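Aggregative adherence fimbrial subunit AggA (Escherichia coli O104:H4 str. C227-11, PDB 4PH8) builds, as the major pilin subunit, the aggregative adherence fimbriae of type I, surface fibres that mediate bacterial adhesion and probably bind host fibronectin. Local coordinates at residues 30-41 against 106-117; 59-67 against 74-82. All coordinates share one frame; numbering follows the deposited sequence.

Contact 1 of 2, residues 30-41 against 106-117; sequences STTPIGFSAKVT and KFLNASVSVNPK
Phe36 and Val112 lie next to each other on the buried face of two antiparallel strands, with Val112 CG2 4.0 Å from Phe36 CB. The first torsion of Phe36 (chi1 -52°) turns the ring away from its own carbonyl carbon and lays it along the strand, where CE2 meets Val114 CG2 at 4.0 Å; this methyl comes to the ring at its edge, near the ring plane. Ile34 with Val114, Ala38 with Ala110 and Val40 with Leu108 continue this apolar face. The beta-branched Ile34, Val40, Val112 and Val114 favour the extended backbone, and the small Ala110 lets Trp64 of strand 52-68 pack directly on it, while Met128 and Leu130 of strand 124-138 cover Phe36 and Ala38.

Between the strands, pairs of backbone hydrogen bonds join Ile34 to Val114, Phe36 to Val112, Ala38 to Ala110 and Val40 to Leu108, satisfying the peptide groups beside the apolar side chains. The other face carries small and polar residues: Ser37 lies against Ser111, CB to CB 3.9 Å, and a water donates one hydrogen bond to Ala38 O. The second proton of this water goes to Asn109 OD1. The aliphatic part of Lys39 runs beside the Phe107 ring, its CD 3.4 Å from Phe107 CD1, before the chain bends and NZ hydrogen-bonds to Thr19 OG1. At that end Thr41 places OG1 over a face of the same ring; with OG1 turned opposite the backbone N (chi1 -167°), the hydroxyl donates to Lys106 O at 2.6 Å. At the other end the Pro116 ring packs on backbone carbonyls, CB 3.3 Å from Ser30 O and CD 3.4 Å from Thr32 O. Such two-faced strands are usual in beta sandwiches; here they belong to the immunoglobulin-like sandwich of chaperone-usher fimbrial subunits.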
loop_
_atom_site.group_PDB
_atom_site.type_symbol
_atom_site.label_atom_id
_atom_site.label_comp_id
_atom_site.label_asym_id
_atom_site.label_seq_id
_atom_site.Cartn_x
_atom_site.Cartn_y
_atom_site.Cartn_z
ATOM N N SER A 30 -22.997 -0.186 -10.840
ATOM C CA SER A 30 -22.016 0.693 -11.471
ATOM C C SER A 30 -20.995 -0.135 -12.252
ATOM O O SER A 30 -20.615 -1.227 -11.826
ATOM C CB SER A 30 -21.310 1.549 -10.422
ATOM O OG SER A 30 -20.511 2.539 -11.041
ATOM N N THR A 31 -20.579 0.376 -13.408
ATOM C CA THR A 31 -19.581 -0.289 -14.254
ATOM C C THR A 31 -18.239 0.466 -14.297
ATOM O O THR A 31 -17.285 0.004 -14.939
ATOM C CB THR A 31 -20.092 -0.431 -15.700
ATOM O OG1 THR A 31 -20.320 0.871 -16.257
ATOM C CG2 THR A 31 -21.382 -1.239 -15.731
ATOM N N THR A 32 -18.176 1.617 -13.625
ATOM C CA THR A 32 -16.968 2.440 -13.594
ATOM C C THR A 32 -15.890 1.734 -12.784
ATOM O O THR A 32 -16.192 1.136 -11.757
ATOM C CB THR A 32 -17.230 3.806 -12.924
ATOM O OG1 THR A 32 -18.439 4.372 -13.433
ATOM C CG2 THR A 32 -16.074 4.780 -13.175
ATOM N N PRO A 33 -14.628 1.790 -13.248
ATOM C CA PRO A 33 -13.535 1.307 -12.436
ATOM C C PRO A 33 -13.464 2.029 -11.090
ATOM O O PRO A 33 -13.677 3.240 -11.027
ATOM C CB PRO A 33 -12.303 1.640 -13.274
ATOM C CG PRO A 33 -12.787 1.634 -14.675
ATOM C CD PRO A 33 -14.205 2.108 -14.622
ATOM N N ILE A 34 -13.182 1.269 -10.033
ATOM C CA ILE A 34 -13.032 1.819 -8.687
ATOM C C ILE A 34 -11.543 1.806 -8.358
ATOM O O ILE A 34 -10.923 0.755 -8.345
ATOM C CB ILE A 34 -13.805 0.997 -7.629
ATOM C CG1 ILE A 34 -15.289 0.866 -8.017
ATOM C CG2 ILE A 34 -13.686 1.659 -6.258
ATOM C CD1 ILE A 34 -16.001 -0.232 -7.248
ATOM N N GLY A 35 -10.978 2.985 -8.126
ATOM C CA GLY A 35 -9.561 3.104 -7.778
ATOM C C GLY A 35 -9.322 3.210 -6.293
ATOM O O GLY A 35 -10.095 3.854 -5.571
ATOM N N PHE A 36 -8.228 2.594 -5.849
ATOM C CA PHE A 36 -7.762 2.690 -4.476
ATOM C C PHE A 36 -6.250 2.905 -4.544
ATOM O O PHE A 36 -5.566 2.247 -5.316
ATOM C CB PHE A 36 -8.029 1.412 -3.678
ATOM C CG PHE A 36 -9.458 0.926 -3.730
ATOM C CD1 PHE A 36 -10.407 1.421 -2.853
ATOM C CD2 PHE A 36 -9.821 -0.067 -4.606
ATOM C CE1 PHE A 36 -11.713 0.961 -2.887
ATOM C CE2 PHE A 36 -11.136 -0.543 -4.647
ATOM C CZ PHE A 36 -12.073 -0.019 -3.783
ATOM N N SER A 37 -5.734 3.825 -3.748
ATOM C CA SER A 37 -4.324 4.086 -3.779
ATOM C C SER A 37 -3.795 4.398 -2.412
ATOM O O SER A 37 -4.544 4.743 -1.492
ATOM C CB SER A 37 -4.015 5.207 -4.736
ATOM O OG SER A 37 -4.612 6.405 -4.340
ATOM N N ALA A 38 -2.488 4.204 -2.291
ATOM C CA ALA A 38 -1.751 4.423 -1.064
ATOM C C ALA A 38 -0.450 5.148 -1.400
ATOM O O ALA A 38 0.102 5.010 -2.497
ATOM C CB ALA A 38 -1.456 3.108 -0.369
ATOM N N LYS A 39 0.032 5.902 -0.432
ATOM C CA LYS A 39 1.234 6.697 -0.578
ATOM C C LYS A 39 2.003 6.592 0.727
ATOM O O LYS A 39 1.414 6.663 1.802
ATOM C CB LYS A 39 0.825 8.154 -0.896
ATOM C CG LYS A 39 1.834 9.240 -0.619
ATOM C CD LYS A 39 1.346 10.615 -1.072
ATOM C CE LYS A 39 0.195 11.216 -0.264
ATOM N NZ LYS A 39 0.358 11.277 1.196
ATOM N N VAL A 40 3.316 6.403 0.628
ATOM C CA VAL A 40 4.168 6.232 1.805
ATOM C C VAL A 40 5.363 7.184 1.714
ATOM O O VAL A 40 5.969 7.352 0.660
ATOM C CB VAL A 40 4.674 4.762 1.963
ATOM C CG1 VAL A 40 5.377 4.598 3.300
ATOM C CG2 VAL A 40 3.519 3.787 1.846
ATOM N N THR A 41 5.695 7.810 2.831
ATOM C CA THR A 41 6.865 8.670 2.882
ATOM C C THR A 41 7.446 8.584 4.279
ATOM O O THR A 41 6.961 7.827 5.133
ATOM C CB THR A 41 6.520 10.125 2.472
ATOM O OG1 THR A 41 7.729 10.879 2.238
ATOM C CG2 THR A 41 5.648 10.803 3.510
ATOM N N LYS A 106 10.090 11.885 -3.096
ATOM C CA LYS A 106 9.904 11.625 -1.659
ATOM C C LYS A 106 8.778 10.663 -1.298
ATOM O O LYS A 106 8.608 10.325 -0.131
ATOM C CB LYS A 106 9.683 12.942 -0.931
ATOM C CG LYS A 106 10.863 13.914 -0.969
ATOM C CD LYS A 106 10.577 15.019 0.038
ATOM C CE LYS A 106 11.677 16.061 0.143
ATOM N NZ LYS A 106 11.260 17.047 1.172
ATOM N N PHE A 107 8.021 10.218 -2.300
ATOM C CA PHE A 107 6.861 9.361 -2.065
ATOM C C PHE A 107 6.936 8.088 -2.867
ATOM O O PHE A 107 7.371 8.095 -4.022
ATOM C CB PHE A 107 5.562 10.097 -2.420
ATOM C CG PHE A 107 5.319 11.313 -1.598
ATOM C CD1 PHE A 107 4.655 11.217 -0.394
ATOM C CD2 PHE A 107 5.773 12.566 -2.021
ATOM C CE1 PHE A 107 4.420 12.341 0.383
ATOM C CE2 PHE A 107 5.556 13.685 -1.239
ATOM C CZ PHE A 107 4.874 13.568 -0.040
ATOM N N LEU A 108 6.504 7.003 -2.227
ATOM C CA LEU A 108 6.112 5.775 -2.897
ATOM C C LEU A 108 4.609 5.825 -3.106
ATOM O O LEU A 108 3.859 5.988 -2.144
ATOM C CB LEU A 108 6.447 4.580 -2.022
ATOM C CG LEU A 108 5.957 3.197 -2.460
ATOM C CD1 LEU A 108 6.362 2.893 -3.881
ATOM C CD2 LEU A 108 6.524 2.150 -1.515
ATOM N N ASN A 109 4.174 5.702 -4.357
ATOM C CA ASN A 109 2.754 5.683 -4.692
ATOM C C ASN A 109 2.423 4.361 -5.372
ATOM O O ASN A 109 3.193 3.848 -6.203
ATOM C CB ASN A 109 2.376 6.866 -5.612
ATOM C CG ASN A 109 2.152 8.175 -4.854
ATOM O OD1 ASN A 109 1.125 8.339 -4.208
ATOM N ND2 ASN A 109 3.104 9.113 -4.945
ATOM N N ALA A 110 1.287 3.797 -4.989
ATOM C CA ALA A 110 0.777 2.564 -5.578
ATOM C C ALA A 110 -0.736 2.592 -5.603
ATOM O O ALA A 110 -1.391 3.246 -4.772
ATOM C CB ALA A 110 1.252 1.347 -4.815
ATOM N N SER A 111 -1.280 1.864 -6.565
ATOM C CA SER A 111 -2.725 1.752 -6.714
ATOM C C SER A 111 -3.199 0.378 -7.192
ATOM O O SER A 111 -2.436 -0.422 -7.734
ATOM C CB SER A 111 -3.221 2.824 -7.668
ATOM O OG SER A 111 -2.798 2.562 -8.988
ATOM N N VAL A 112 -4.469 0.096 -6.912
ATOM C CA VAL A 112 -5.156 -1.058 -7.479
ATOM C C VAL A 112 -6.486 -0.577 -8.013
ATOM O O VAL A 112 -6.902 0.562 -7.757
ATOM C CB VAL A 112 -5.374 -2.202 -6.457
ATOM C CG1 VAL A 112 -4.047 -2.829 -6.050
ATOM C CG2 VAL A 112 -6.184 -1.745 -5.236
ATOM N N SER A 113 -7.156 -1.449 -8.751
ATOM C CA SER A 113 -8.461 -1.124 -9.302
ATOM C C SER A 113 -9.362 -2.344 -9.288
ATOM O O SER A 113 -8.904 -3.474 -9.522
ATOM C CB SER A 113 -8.311 -0.602 -10.730
ATOM O OG SER A 113 -9.568 -0.174 -11.236
ATOM N N VAL A 114 -10.630 -2.115 -8.973
ATOM C CA VAL A 114 -11.652 -3.136 -9.137
ATOM C C VAL A 114 -12.459 -2.767 -10.379
ATOM O O VAL A 114 -12.986 -1.657 -10.481
ATOM C CB VAL A 114 -12.578 -3.267 -7.906
ATOM C CG1 VAL A 114 -13.779 -4.155 -8.235
ATOM C CG2 VAL A 114 -11.817 -3.837 -6.720
ATOM N N ASN A 115 -12.520 -3.707 -11.319
ATOM C CA ASN A 115 -13.328 -3.578 -12.531
ATOM C C ASN A 115 -14.610 -4.379 -12.329
ATOM O O ASN A 115 -14.578 -5.618 -12.358
ATOM C CB ASN A 115 -12.550 -4.119 -13.738
ATOM C CG ASN A 115 -13.251 -3.874 -15.066
ATOM O OD1 ASN A 115 -14.312 -3.235 -15.145
ATOM N ND2 ASN A 115 -12.644 -4.385 -16.132
ATOM N N PRO A 116 -15.739 -3.687 -12.103
ATOM C CA PRO A 116 -16.991 -4.429 -11.894
ATOM C C PRO A 116 -17.373 -5.329 -13.071
ATOM O O PRO A 116 -18.077 -6.288 -12.883
ATOM C CB PRO A 116 -18.037 -3.325 -11.704
ATOM C CG PRO A 116 -17.263 -2.113 -11.316
ATOM C CD PRO A 116 -15.951 -2.230 -12.029
ATOM N N LYS A 117 -16.892 -5.013 -14.268
ATOM C CA LYS A 117 -17.222 -5.783 -15.467
ATOM C C LYS A 117 -16.631 -7.200 -15.458
ATOM O O LYS A 117 -17.236 -8.128 -16.001
ATOM C CB LYS A 117 -16.762 -5.020 -16.711
ATOM C CG LYS A 117 -17.424 -3.659 -16.869
ATOM C CD LYS A 117 -16.998 -2.972 -18.157
ATOM C CE LYS A 117 -17.817 -1.715 -18.412
ATOM N NZ LYS A 117 -17.620 -1.187 -19.791
HETATM O O HOH W 1 -0.914 6.714 -4.541
#

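Contact 2 of 2, residues 59-67 against 74-82; sequences GPANKWVLQ and QKYTLNPSI
Trp64 reaches from strand 64-67 to Pro80, beyond the end of strand 75-78. Its CB starts near the partner strand, 3.9 Å from Leu78 O and 4.4 Å from Leu78 CB. With CG set opposite the carbonyl carbon (chi1 -61°), the indole swings back past its own backbone N, and the five-membered ring comes to lie against Pro80. CD1 is 4.0 Å from Pro80 CG, NE1 is closer at 3.6 Å from that same carbon, and CE2 and CZ2 meet Pro80 CB. Pro80 CG stands over the five-membered ring in a CH-pi contact, 29° off the ring normal. Proline suits this place because its compact ring offers C-H groups to the flat indole. Farther out, the indole packs on Ala110 and Val112 of strand 108-114 and on Met128 and Leu130 of strand 124-138, so one large side chain bridges strands 75-82, 108-114 and 124-138 in the interior.

The two strands belong to an antiparallel beta hairpin, with paired backbone bonds between Trp64 and Leu78 and between Leu66 and Tyr76. Leu66 and Leu78 extend the buried face, whereas the Tyr76 hydroxyl reaches beyond both strands to hydrogen-bond to Val120 O.

On the face bearing Val65 and Thr77, Thr77 CG2 sits 3.5 Å from Lys63 CB and touches the CD corner of the Pro60 ring at 3.8 Å; beta-branched threonine suits the strand and turns its methyl to these neighbours. Val65 CG1 touches Lys75 CB at 3.9 Å, the two side chains set at an oblique angle. Next to it Gln67 bends at chi2 (73°) and lies alongside Lys75, its OE1 3.4 Å from Lys75 CE, while its NE2 hydrogen-bonds to Ala72 O in the connecting loop.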
loop_
_atom_site.group_PDB
_atom_site.type_symbol
_atom_site.label_atom_id
_atom_site.label_comp_id
_atom_site.label_asym_id
_atom_site.label_seq_id
_atom_site.Cartn_x
_atom_site.Cartn_y
_atom_site.Cartn_z
ATOM N N GLY A 59 -2.553 -10.555 0.866
ATOM C CA GLY A 59 -2.893 -11.677 0.013
ATOM C C GLY A 59 -1.696 -12.506 -0.391
ATOM O O GLY A 59 -0.561 -12.249 0.054
ATOM N N PRO A 60 -1.931 -13.511 -1.254
ATOM C CA PRO A 60 -0.800 -14.289 -1.760
ATOM C C PRO A 60 0.160 -13.371 -2.482
ATOM O O PRO A 60 -0.270 -12.432 -3.155
ATOM C CB PRO A 60 -1.438 -15.290 -2.724
ATOM C CG PRO A 60 -2.774 -14.734 -3.061
ATOM C CD PRO A 60 -3.197 -13.847 -1.922
ATOM N N ALA A 61 1.451 -13.608 -2.288
ATOM C CA ALA A 61 2.492 -12.792 -2.897
ATOM C C ALA A 61 2.342 -11.313 -2.527
ATOM O O ALA A 61 2.772 -10.470 -3.270
ATOM C CB ALA A 61 2.496 -12.956 -4.409
ATOM N N ASN A 62 1.767 -11.047 -1.357
ATOM C CA ASN A 62 1.561 -9.692 -0.823
ATOM C C ASN A 62 0.651 -8.827 -1.684
ATOM O O ASN A 62 0.683 -7.594 -1.600
ATOM C CB ASN A 62 2.901 -9.043 -0.542
ATOM C CG ASN A 62 3.672 -9.794 0.530
ATOM O OD1 ASN A 62 3.185 -9.979 1.649
ATOM N ND2 ASN A 62 4.864 -10.240 0.197
ATOM N N LYS A 63 -0.221 -9.476 -2.451
ATOM C CA LYS A 63 -1.229 -8.757 -3.225
ATOM C C LYS A 63 -2.261 -8.128 -2.281
ATOM O O LYS A 63 -2.370 -8.488 -1.116
ATOM C CB LYS A 63 -1.871 -9.657 -4.290
ATOM C CG LYS A 63 -0.913 -9.949 -5.427
ATOM C CD LYS A 63 -1.470 -10.858 -6.512
ATOM C CE LYS A 63 -0.338 -11.287 -7.441
ATOM N NZ LYS A 63 -0.763 -12.250 -8.490
ATOM N N TRP A 64 -2.964 -7.124 -2.771
ATOM C CA TRP A 64 -3.892 -6.387 -1.932
ATOM C C TRP A 64 -5.239 -7.075 -1.960
ATOM O O TRP A 64 -5.691 -7.463 -3.017
ATOM C CB TRP A 64 -4.015 -4.962 -2.464
ATOM C CG TRP A 64 -2.723 -4.171 -2.471
ATOM C CD1 TRP A 64 -1.448 -4.636 -2.306
ATOM C CD2 TRP A 64 -2.604 -2.762 -2.698
ATOM N NE1 TRP A 64 -0.541 -3.599 -2.396
ATOM C CE2 TRP A 64 -1.228 -2.437 -2.631
ATOM C CE3 TRP A 64 -3.528 -1.739 -2.928
ATOM C CZ2 TRP A 64 -0.756 -1.136 -2.803
ATOM C CZ3 TRP A 64 -3.056 -0.438 -3.094
ATOM C CH2 TRP A 64 -1.671 -0.153 -3.037
ATOM N N VAL A 65 -5.865 -7.253 -0.794
ATOM C CA VAL A 65 -7.131 -8.005 -0.714
ATOM C C VAL A 65 -8.286 -7.108 -0.270
ATOM O O VAL A 65 -8.287 -6.578 0.833
ATOM C CB VAL A 65 -7.010 -9.215 0.233
ATOM C CG1 VAL A 65 -8.307 -10.017 0.263
ATOM C CG2 VAL A 65 -5.839 -10.092 -0.184
ATOM N N LEU A 66 -9.265 -6.944 -1.151
ATOM C CA LEU A 66 -10.499 -6.262 -0.802
ATOM C C LEU A 66 -11.473 -7.327 -0.295
ATOM O O LEU A 66 -11.957 -8.155 -1.074
ATOM C CB LEU A 66 -11.063 -5.524 -2.014
ATOM C CG LEU A 66 -12.236 -4.569 -1.746
ATOM C CD1 LEU A 66 -11.846 -3.381 -0.875
ATOM C CD2 LEU A 66 -12.815 -4.063 -3.054
ATOM N N GLN A 67 -11.759 -7.273 1.007
ATOM C CA GLN A 67 -12.359 -8.393 1.754
ATOM C C GLN A 67 -13.739 -8.033 2.309
ATOM O O GLN A 67 -13.887 -7.030 3.011
ATOM C CB GLN A 67 -11.415 -8.767 2.911
ATOM C CG GLN A 67 -11.945 -9.797 3.898
ATOM C CD GLN A 67 -11.965 -11.194 3.315
ATOM O OE1 GLN A 67 -10.914 -11.755 3.004
ATOM N NE2 GLN A 67 -13.159 -11.763 3.154
ATOM N N GLN A 74 -15.632 -14.234 0.111
ATOM C CA GLN A 74 -15.873 -13.133 -0.820
ATOM C C GLN A 74 -14.771 -12.080 -0.698
ATOM O O GLN A 74 -14.716 -11.321 0.277
ATOM C CB GLN A 74 -17.223 -12.486 -0.545
ATOM C CG GLN A 74 -17.568 -11.255 -1.360
ATOM C CD GLN A 74 -17.470 -11.479 -2.850
ATOM O OE1 GLN A 74 -18.006 -12.452 -3.374
ATOM N NE2 GLN A 74 -16.785 -10.566 -3.544
ATOM N N LYS A 75 -13.913 -12.023 -1.705
ATOM C CA LYS A 75 -12.766 -11.133 -1.666
ATOM C C LYS A 75 -12.188 -10.993 -3.051
ATOM O O LYS A 75 -12.403 -11.850 -3.898
ATOM C CB LYS A 75 -11.708 -11.678 -0.703
ATOM C CG LYS A 75 -11.229 -13.092 -1.017
ATOM C CD LYS A 75 -10.043 -13.494 -0.154
ATOM C CE LYS A 75 -10.437 -14.402 1.001
ATOM N NZ LYS A 75 -9.221 -14.975 1.656
ATOM N N TYR A 76 -11.449 -9.913 -3.290
ATOM C CA TYR A 76 -10.713 -9.795 -4.543
ATOM C C TYR A 76 -9.270 -9.507 -4.250
ATOM O O TYR A 76 -8.953 -8.611 -3.475
ATOM C CB TYR A 76 -11.338 -8.769 -5.485
ATOM C CG TYR A 76 -12.615 -9.295 -6.111
ATOM C CD1 TYR A 76 -12.623 -10.496 -6.842
ATOM C CD2 TYR A 76 -13.817 -8.614 -5.958
ATOM C CE1 TYR A 76 -13.797 -10.994 -7.393
ATOM C CE2 TYR A 76 -14.986 -9.101 -6.505
ATOM C CZ TYR A 76 -14.976 -10.287 -7.224
ATOM O OH TYR A 76 -16.158 -10.758 -7.774
ATOM N N THR A 77 -8.416 -10.338 -4.829
ATOM C CA THR A 77 -6.984 -10.210 -4.688
ATOM C C THR A 77 -6.518 -9.365 -5.857
ATOM O O THR A 77 -6.758 -9.705 -7.014
ATOM C CB THR A 77 -6.340 -11.605 -4.697
ATOM O OG1 THR A 77 -6.916 -12.384 -3.639
ATOM C CG2 THR A 77 -4.840 -11.523 -4.512
ATOM N N LEU A 78 -5.872 -8.247 -5.546
ATOM C CA LEU A 78 -5.593 -7.212 -6.534
ATOM C C LEU A 78 -4.093 -7.011 -6.688
ATOM O O LEU A 78 -3.347 -6.950 -5.703
ATOM C CB LEU A 78 -6.279 -5.902 -6.128
ATOM C CG LEU A 78 -7.796 -5.989 -5.895
ATOM C CD1 LEU A 78 -8.341 -4.699 -5.320
ATOM C CD2 LEU A 78 -8.512 -6.318 -7.196
ATOM N N ASN A 79 -3.656 -6.930 -7.934
ATOM C CA ASN A 79 -2.247 -6.713 -8.229
ATOM C C ASN A 79 -1.969 -5.213 -8.344
ATOM O O ASN A 79 -2.606 -4.525 -9.149
ATOM C CB ASN A 79 -1.870 -7.404 -9.525
ATOM C CG ASN A 79 -0.368 -7.514 -9.712
ATOM O OD1 ASN A 79 0.397 -7.661 -8.750
ATOM N ND2 ASN A 79 0.061 -7.469 -10.953
ATOM N N PRO A 80 -1.032 -4.701 -7.530
ATOM C CA PRO A 80 -0.777 -3.263 -7.577
ATOM C C PRO A 80 -0.021 -2.774 -8.807
ATOM O O PRO A 80 0.775 -3.506 -9.410
ATOM C CB PRO A 80 0.067 -2.984 -6.327
ATOM C CG PRO A 80 0.496 -4.298 -5.812
ATOM C CD PRO A 80 -0.318 -5.378 -6.439
ATOM N N SER A 81 -0.270 -1.509 -9.123
ATOM C CA SER A 81 0.584 -0.696 -9.968
ATOM C C SER A 81 1.313 0.298 -9.091
ATOM O O SER A 81 0.763 0.775 -8.100
ATOM C CB SER A 81 -0.267 0.036 -10.992
ATOM O OG SER A 81 -0.880 -0.919 -11.826
ATOM N N ILE A 82 2.542 0.608 -9.467
ATOM C CA ILE A 82 3.437 1.408 -8.649
ATOM C C ILE A 82 4.086 2.497 -9.485
ATOM O O ILE A 82 4.165 2.407 -10.727
ATOM C CB ILE A 82 4.487 0.527 -7.935
ATOM C CG1 ILE A 82 5.476 -0.105 -8.928
ATOM C CG2 ILE A 82 3.777 -0.513 -7.086
ATOM C CD1 ILE A 82 6.549 -0.964 -8.262
#

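Overall arrangement
The centres of the two contacts lie about 11 Å apart. Along the chain, 59-67 and 74-82 both fall between 30-41 and 106-117, so contact 2 is a local hairpin nested inside the long loop that contact 1 closes. They meet where strand 108-114 runs antiparallel to strand 75-82: Ser111 N probably hydrogen-bonds to Ser81 O, and Val112 CG1 packs on Trp64 and Pro80. Strand 108-114 thus lies between strands 34-41 and 75-82, carrying the sheet from the first contact to the second. It thereby ties the local hairpin to the sequence-distant strand 34-41, consistent with a fimbrial subunit whose sandwich is completed by donor-strand complementation.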